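Local coordinates for unsaturated glucuronyl hydrolase (Streptococcus agalactiae, PDB 2ZZR), which hydrolyses unsaturated disaccharides derived from chondroitin, hyaluronan and heparin, releasing the unsaturated uronic acid from the disaccharide, at residues Lys61-Asp64 with Thr69-Phe72; Phe100-Arg103 with Arg107-Leu110; Pro121-Glu126 with Leu136-Lys141. One frame throughout, in Å; residues are numbered along the deposited sequence.

Overall arrangement
From the N terminus, contact 1 comes first, closing the short loop that leads from strand 59-63 into helix 70-84. Contact 2 folds the loop after helix 87-105 back onto that helix's last turns, and contact 3 closes the short connection between helices 115-130 and 133-147, an alpha-alpha hairpin. The three run in series along the chain, so none nests in or crosses another, yet they meet in space, their centres 12 to 17 Å apart. Phe100, from the first segment of contact 2, lies against Asn70 and Gly71 of contact 1 and against Ser122 and Cys123 of contact 3. Together they tie a beta hairpin, an interhelical loop and four consecutive helices of the alpha barrel.

Contact 1: residues Lys61-Asp64 with Thr69-Phe72; sequences KVMD and TNGF
Asn70 turns its amide to Asp64 through two torsions: chi1 of -61° sets CG opposite its own carbonyl carbon and next to its backbone N, and chi2 of -95° then stands the amide plane steeply across the CA-CB-CG plane. The group ends at the main-chain carbonyl of Asp64, with CG of Asn70 3.9 Å from O of Asp64. As modelled, OD1 of Asn70 is 2.9 Å from that carbonyl oxygen, an unfavourable pairing of two oxygens, but the amide is probably turned over; turned back, its nitrogen would face the Asp64 carbonyl, and the pair may be a hydrogen bond. Met63 supplies the second, looser part of the contact. Its chi1 of 76° turns CG and SD to the amide's side, though neither comes close: CG of Met63 stays 4.4 Å from the atom modelled as OD1 of Asn70. The carboxylate of Asp64 takes no part: its CB leaves away from the helix, and OD1 is hydrogen-bonded to Thr66 OG1 within the connecting turn. The interface is accordingly small, 95 Å² in all, and the nearest CA atoms, those of Asp64 and Asn70, are 8.4 Å apart. Within 69-72 the opening helical turn is marked by Phe72 N bonding to Thr69 O at 3.2 Å. The side chain of Asn70 lies about 9 Å from that of Asp114, the probable nucleophile, so the contact sits near the active site, though nothing assigns it a part there. Strand 59-63 pairs antiparallel with strand 50-56, Met63 bonding to Tyr50 through the backbone and resting its side chain on Pro53. On the helix side, Thr69 and Phe72 pack on Ile376 and Trp377 of helix 376-390, while Asn70 touches Phe100 and Arg103 of helix 87-105.

Contact 2: residues Phe100-Arg103 with Arg107-Leu110; sequences FLNR and RIAL
Ile108 N donates to Arg103 O at 2.9 Å, a nearly straight bond (168° at the hydrogen). It reaches back five residues, the 6→1 bond of a Schellman motif, and ties the residue after Arg107 to the final turns of the helix. Arg107 itself has positive phi, the reversal expected of that motif; its N is also near Arg103 O, but the angle is too poor for a bond. The CD1 methyl of Leu110 packs against the same carbonyl, 3.7 Å from Arg103 O.

The Arg103 side chain follows the returning loop. With CG opposite its backbone N (chi1 -172°) and the chain extended to NE, it passes alongside Ile108, where CG of Arg103 and CB of Ile108 are 4.1 Å apart. Arg103 NE then donates to Ile108 O at 3.0 Å; this acceptor is only 8° out of the guanidinium plane, although the donor is tilted from the carbonyl plane. Further along the edge Arg103 NH2 points to Ala109 O at 2.8 Å, a bond to treat with caution because the position of that oxygen is less sure. CD2 of Leu110 lies over one guanidinium face, 3.6 Å from Arg103 NE. Asn65 OD1, bonded to NH1, and Glu67 O, bonded to NH2, help fix the rotation of the group and join it to the turn before helix 70-84.

Leu110 lies about 7 Å, side chain to side chain, from Asp114, the probable nucleophile. The arrangement is a Schellman C-terminal cap, reinforced by an arginine from within the helix, at the start of a loop between two helices of the alpha barrel.

Contact 3: residues Pro121-Glu126 with Leu136-Lys141; sequences PSCTAE and LEATIK
Cys123, Thr124, Ala138 and Thr139, which make this contact, carry no rings or planar end groups, so flat surfaces come from neighbours: Phe184 of helix 180-189 touches both threonines, and Phe100 of helix 87-105 lies against Cys123. Between the helices the threonine side chains cross at about a right angle. Their OG1 atoms are 3.1 Å apart; a hydrogen bond from Thr124 to Thr139 is possible but not settled, since another acceptor is within reach of that proton. Thr139 OG1 is hydrogen-bonded to Ala135 O, one turn back in its own helix. Packing here is tight, with CG2 of Thr139 also 3.1 Å from OG1 of Thr124. Next to this pair, chi1 of -61° carries SG of Cys123 beside its backbone N and onto the Ala138 methyl, SG to CB 3.7 Å, while CB of Cys123 is 3.5 Å from Thr139 OG1.

Such short side chains suit a close crossing: the segment axes approach to 8.1 Å at 128°, and CA atoms of Thr124 and Thr139 are 6.0 Å apart. Helix 115-130 is kinked at 121-122, immediately before the touching residues, with a wider pi-type turn at 121-124. All four touching residues are buried, and the chemistry is mixed: beside an apolar sulfur-methyl touch, the Thr139 hydroxyl is satisfied by the Ala135 carbonyl and may also accept from Thr124.

Contact 1: residues Lys61-Asp64 with Thr69-Phe72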
loop_
_atom_site.group_PDB
_atom_site.type_symbol
_atom_site.label_atom_id
_atom_site.label_comp_id
_atom_site.label_asym_id
_atom_site.label_seq_id
_atom_site.Cartn_x
_atom_site.Cartn_y
_atom_site.Cartn_z
ATOM N N LYS A 61 -1.709 2.691 20.493
ATOM C CA LYS A 61 -2.900 2.817 21.312
ATOM C C LYS A 61 -3.992 1.930 20.722
ATOM O O LYS A 61 -3.839 1.382 19.622
ATOM C CB LYS A 61 -3.342 4.283 21.426
ATOM C CG LYS A 61 -2.457 5.096 22.365
ATOM C CD LYS A 61 -2.758 6.589 22.313
ATOM C CE LYS A 61 -1.690 7.355 23.067
ATOM N NZ LYS A 61 -1.860 8.827 22.929
ATOM N N VAL A 62 -5.084 1.778 21.464
ATOM C CA VAL A 62 -6.187 0.908 21.072
ATOM C C VAL A 62 -7.389 1.755 20.658
ATOM O O VAL A 62 -7.732 2.726 21.345
ATOM C CB VAL A 62 -6.581 -0.048 22.227
ATOM C CG1 VAL A 62 -7.651 -1.017 21.776
ATOM C CG2 VAL A 62 -5.359 -0.806 22.736
ATOM N N MET A 63 -8.018 1.387 19.542
ATOM C CA MET A 63 -9.133 2.161 18.994
ATOM C C MET A 63 -10.236 1.285 18.406
ATOM O O MET A 63 -10.046 0.085 18.190
ATOM C CB MET A 63 -8.619 3.142 17.933
ATOM C CG MET A 63 -8.271 2.482 16.598
ATOM S SD MET A 63 -8.108 3.695 15.271
ATOM C CE MET A 63 -9.790 4.315 15.182
ATOM N N ASP A 64 -11.385 1.897 18.125
ATOM C CA ASP A 64 -12.493 1.185 17.505
ATOM C C ASP A 64 -12.337 1.134 15.980
ATOM O O ASP A 64 -11.284 1.508 15.446
ATOM C CB ASP A 64 -13.848 1.778 17.926
ATOM C CG ASP A 64 -14.037 3.229 17.483
ATOM O OD1 ASP A 64 -13.180 3.786 16.762
ATOM O OD2 ASP A 64 -15.074 3.818 17.859
ATOM N N THR A 69 -7.356 2.678 8.614
ATOM C CA THR A 69 -6.218 1.776 8.814
ATOM C C THR A 69 -6.579 0.429 9.453
ATOM O O THR A 69 -5.712 -0.442 9.585
ATOM C CB THR A 69 -5.172 2.431 9.725
ATOM O OG1 THR A 69 -5.820 2.978 10.885
ATOM C CG2 THR A 69 -4.430 3.541 8.995
ATOM N N ASN A 70 -7.835 0.264 9.862
ATOM C CA ASN A 70 -8.231 -0.932 10.631
ATOM C C ASN A 70 -7.995 -2.258 9.907
ATOM O O ASN A 70 -7.643 -3.255 10.543
ATOM C CB ASN A 70 -9.687 -0.850 11.066
ATOM C CG ASN A 70 -9.951 0.341 11.952
ATOM O OD1 ASN A 70 -9.922 0.237 13.185
ATOM N ND2 ASN A 70 -10.186 1.484 11.333
ATOM N N GLY A 71 -8.183 -2.248 8.592
ATOM C CA GLY A 71 -8.010 -3.442 7.751
ATOM C C GLY A 71 -6.601 -4.007 7.740
ATOM O O GLY A 71 -6.424 -5.211 7.526
ATOM N N PHE A 72 -5.601 -3.151 7.968
ATOM C CA PHE A 72 -4.199 -3.576 7.994
ATOM C C PHE A 72 -3.903 -4.494 9.176
ATOM O O PHE A 72 -3.093 -5.414 9.059
ATOM C CB PHE A 72 -3.241 -2.378 7.993
ATOM C CG PHE A 72 -3.295 -1.563 6.732
ATOM C CD1 PHE A 72 -2.933 -2.125 5.504
ATOM C CD2 PHE A 72 -3.705 -0.231 6.767
ATOM C CE1 PHE A 72 -2.980 -1.373 4.328
ATOM C CE2 PHE A 72 -3.760 0.528 5.595
ATOM C CZ PHE A 72 -3.396 -0.044 4.377
#

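Contact 2: residues Phe100-Arg103 with Arg107-Leu110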
loop_
_atom_site.group_PDB
_atom_site.type_symbol
_atom_site.label_atom_id
_atom_site.label_comp_id
_atom_site.label_asym_id
_atom_site.label_seq_id
_atom_site.Cartn_x
_atom_site.Cartn_y
_atom_site.Cartn_z
ATOM N N PHE A 100 -16.314 -5.329 10.284
ATOM C CA PHE A 100 -16.315 -4.623 8.997
ATOM C C PHE A 100 -17.667 -4.708 8.288
ATOM O O PHE A 100 -18.116 -3.739 7.681
ATOM C CB PHE A 100 -15.172 -5.112 8.095
ATOM C CG PHE A 100 -13.824 -4.587 8.501
ATOM C CD1 PHE A 100 -12.897 -5.413 9.126
ATOM C CD2 PHE A 100 -13.485 -3.256 8.271
ATOM C CE1 PHE A 100 -11.651 -4.932 9.514
ATOM C CE2 PHE A 100 -12.246 -2.760 8.657
ATOM C CZ PHE A 100 -11.324 -3.596 9.281
ATOM N N LEU A 101 -18.317 -5.864 8.374
ATOM C CA LEU A 101 -19.665 -6.016 7.843
ATOM C C LEU A 101 -20.635 -5.070 8.554
ATOM O O LEU A 101 -21.464 -4.423 7.909
ATOM C CB LEU A 101 -20.136 -7.473 7.956
ATOM C CG LEU A 101 -21.489 -7.849 7.332
ATOM C CD1 LEU A 101 -21.719 -7.251 5.940
ATOM C CD2 LEU A 101 -21.634 -9.365 7.288
ATOM N N ASN A 102 -20.524 -4.985 9.877
ATOM C CA ASN A 102 -21.328 -4.028 10.644
ATOM C C ASN A 102 -21.074 -2.584 10.202
ATOM O O ASN A 102 -22.010 -1.788 10.052
ATOM C CB ASN A 102 -21.058 -4.162 12.141
ATOM C CG ASN A 102 -21.837 -3.144 12.964
ATOM O OD1 ASN A 102 -21.310 -2.096 13.342
ATOM N ND2 ASN A 102 -23.105 -3.438 13.216
ATOM N N ARG A 103 -19.799 -2.262 9.994
ATOM C CA ARG A 103 -19.383 -0.914 9.611
ATOM C C ARG A 103 -19.986 -0.460 8.276
ATOM O O ARG A 103 -20.431 0.688 8.150
ATOM C CB ARG A 103 -17.853 -0.816 9.590
ATOM C CG ARG A 103 -17.339 0.603 9.386
ATOM C CD ARG A 103 -15.837 0.681 9.524
ATOM N NE ARG A 103 -15.351 2.026 9.210
ATOM C CZ ARG A 103 -14.074 2.393 9.231
ATOM N NH1 ARG A 103 -13.119 1.526 9.570
ATOM N NH2 ARG A 103 -13.749 3.640 8.916
ATOM N N ARG A 107 -22.940 2.138 7.497
ATOM C CA ARG A 107 -22.275 3.270 6.834
ATOM C C ARG A 107 -21.539 4.185 7.828
ATOM O O ARG A 107 -21.678 5.415 7.797
ATOM C CB ARG A 107 -23.276 4.055 5.976
ATOM C CG ARG A 107 -23.917 3.232 4.849
ATOM C CD ARG A 107 -25.018 4.003 4.121
ATOM N NE ARG A 107 -24.516 5.210 3.461
ATOM C CZ ARG A 107 -24.030 5.253 2.220
ATOM N NH1 ARG A 107 -23.972 4.150 1.479
ATOM N NH2 ARG A 107 -23.603 6.408 1.718
ATOM N N ILE A 108 -20.758 3.563 8.706
ATOM C CA ILE A 108 -20.010 4.269 9.742
ATOM C C ILE A 108 -18.609 4.630 9.261
ATOM O O ILE A 108 -17.816 3.746 8.927
ATOM C CB ILE A 108 -19.903 3.420 11.033
ATOM C CG1 ILE A 108 -21.297 3.137 11.602
ATOM C CG2 ILE A 108 -19.003 4.112 12.074
ATOM C CD1 ILE A 108 -21.332 1.999 12.605
ATOM N N ALA A 109 -18.316 5.933 9.237
ATOM C CA ALA A 109 -16.985 6.456 8.922
ATOM C C ALA A 109 -16.422 5.949 7.585
ATOM O O ALA A 109 -15.264 5.526 7.507
ATOM C CB ALA A 109 -16.007 6.162 10.075
ATOM N N LEU A 110 -17.241 6.001 6.540
ATOM C CA LEU A 110 -16.834 5.476 5.233
ATOM C C LEU A 110 -16.989 6.461 4.064
ATOM O O LEU A 110 -17.008 6.051 2.901
ATOM C CB LEU A 110 -17.559 4.155 4.940
ATOM C CG LEU A 110 -17.199 2.953 5.824
ATOM C CD1 LEU A 110 -18.096 1.767 5.496
ATOM C CD2 LEU A 110 -15.723 2.558 5.686
#

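Contact 3: residues Pro121-Glu126 with Leu136-Lys141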
loop_
_atom_site.group_PDB
_atom_site.type_symbol
_atom_site.label_atom_id
_atom_site.label_comp_id
_atom_site.label_asym_id
_atom_site.label_seq_id
_atom_site.Cartn_x
_atom_site.Cartn_y
_atom_site.Cartn_z
ATOM N N PRO A 121 -7.699 -6.212 2.799
ATOM C CA PRO A 121 -6.875 -7.076 3.653
ATOM C C PRO A 121 -7.654 -7.756 4.781
ATOM O O PRO A 121 -7.099 -8.603 5.474
ATOM C CB PRO A 121 -5.835 -6.116 4.244
ATOM C CG PRO A 121 -5.998 -4.818 3.486
ATOM C CD PRO A 121 -7.422 -4.790 3.071
ATOM N N SER A 122 -8.920 -7.383 4.950
ATOM C CA SER A 122 -9.754 -7.945 6.010
ATOM C C SER A 122 -10.777 -8.928 5.442
ATOM O O SER A 122 -10.707 -10.140 5.695
ATOM C CB SER A 122 -10.450 -6.817 6.776
ATOM O OG SER A 122 -11.297 -6.079 5.909
ATOM N N CYS A 123 -11.711 -8.404 4.657
ATOM C CA CYS A 123 -12.831 -9.185 4.148
ATOM C C CYS A 123 -12.476 -9.937 2.875
ATOM O O CYS A 123 -12.692 -11.142 2.787
ATOM C CB CYS A 123 -14.042 -8.286 3.930
ATOM S SG CYS A 123 -14.576 -7.502 5.470
ATOM N N THR A 124 -11.913 -9.244 1.889
ATOM C CA THR A 124 -11.550 -9.946 0.654
ATOM C C THR A 124 -10.500 -11.017 0.963
ATOM O O THR A 124 -10.542 -12.114 0.399
ATOM C CB THR A 124 -11.076 -8.991 -0.454
ATOM O OG1 THR A 124 -11.981 -7.885 -0.525
ATOM C CG2 THR A 124 -11.072 -9.698 -1.800
ATOM N N ALA A 125 -9.589 -10.700 1.879
ATOM C CA ALA A 125 -8.594 -11.657 2.366
ATOM C C ALA A 125 -9.240 -12.962 2.819
ATOM O O ALA A 125 -8.837 -14.042 2.366
ATOM C CB ALA A 125 -7.783 -11.065 3.490
ATOM N N GLU A 126 -10.237 -12.874 3.702
ATOM C CA GLU A 126 -10.889 -14.101 4.159
ATOM C C GLU A 126 -11.551 -14.843 3.010
ATOM O O GLU A 126 -11.460 -16.071 2.934
ATOM C CB GLU A 126 -11.891 -13.886 5.292
ATOM C CG GLU A 126 -12.377 -15.256 5.804
ATOM C CD GLU A 126 -13.205 -15.217 7.063
ATOM O OE1 GLU A 126 -13.222 -16.255 7.765
ATOM O OE2 GLU A 126 -13.844 -14.183 7.345
ATOM N N LEU A 136 -17.417 -11.947 1.692
ATOM C CA LEU A 136 -17.789 -11.549 0.341
ATOM C C LEU A 136 -18.843 -10.440 0.352
ATOM O O LEU A 136 -18.715 -9.451 -0.363
ATOM C CB LEU A 136 -18.282 -12.753 -0.471
ATOM C CG LEU A 136 -18.740 -12.493 -1.910
ATOM C CD1 LEU A 136 -17.617 -11.886 -2.758
ATOM C CD2 LEU A 136 -19.270 -13.774 -2.556
ATOM N N GLU A 137 -19.878 -10.619 1.171
ATOM C CA GLU A 137 -20.959 -9.645 1.292
ATOM C C GLU A 137 -20.416 -8.263 1.663
ATOM O O GLU A 137 -20.767 -7.264 1.036
ATOM C CB GLU A 137 -21.965 -10.116 2.345
ATOM C CG GLU A 137 -23.159 -9.193 2.532
ATOM C CD GLU A 137 -24.035 -9.601 3.705
ATOM O OE1 GLU A 137 -24.863 -8.772 4.133
ATOM O OE2 GLU A 137 -23.889 -10.737 4.208
ATOM N N ALA A 138 -19.554 -8.223 2.674
ATOM C CA ALA A 138 -18.946 -6.968 3.125
ATOM C C ALA A 138 -18.115 -6.333 2.014
ATOM O O ALA A 138 -18.147 -5.114 1.825
ATOM C CB ALA A 138 -18.095 -7.201 4.361
ATOM N N THR A 139 -17.378 -7.164 1.279
ATOM C CA THR A 139 -16.543 -6.686 0.170
ATOM C C THR A 139 -17.374 -6.007 -0.927
ATOM O O THR A 139 -17.046 -4.896 -1.367
ATOM C CB THR A 139 -15.688 -7.834 -0.437
ATOM O OG1 THR A 139 -14.797 -8.358 0.557
ATOM C CG2 THR A 139 -14.873 -7.324 -1.608
ATOM N N ILE A 140 -18.446 -6.666 -1.371
ATOM C CA ILE A 140 -19.291 -6.107 -2.427
ATOM C C ILE A 140 -19.955 -4.808 -1.967
ATOM O O ILE A 140 -19.970 -3.823 -2.705
ATOM C CB ILE A 140 -20.336 -7.126 -2.958
ATOM C CG1 ILE A 140 -19.632 -8.377 -3.505
ATOM C CG2 ILE A 140 -21.230 -6.486 -4.031
ATOM C CD1 ILE A 140 -18.595 -8.107 -4.599
ATOM N N LYS A 141 -20.467 -4.804 -0.739
ATOM C CA LYS A 141 -21.072 -3.595 -0.174
ATOM C C LYS A 141 -20.052 -2.453 -0.088
ATOM O O LYS A 141 -20.377 -1.307 -0.404
ATOM C CB LYS A 141 -21.710 -3.889 1.189
ATOM C CG LYS A 141 -23.011 -4.684 1.085
ATOM C CD LYS A 141 -23.509 -5.110 2.455
ATOM C CE LYS A 141 -24.883 -5.771 2.351
ATOM N NZ LYS A 141 -25.433 -6.084 3.694
#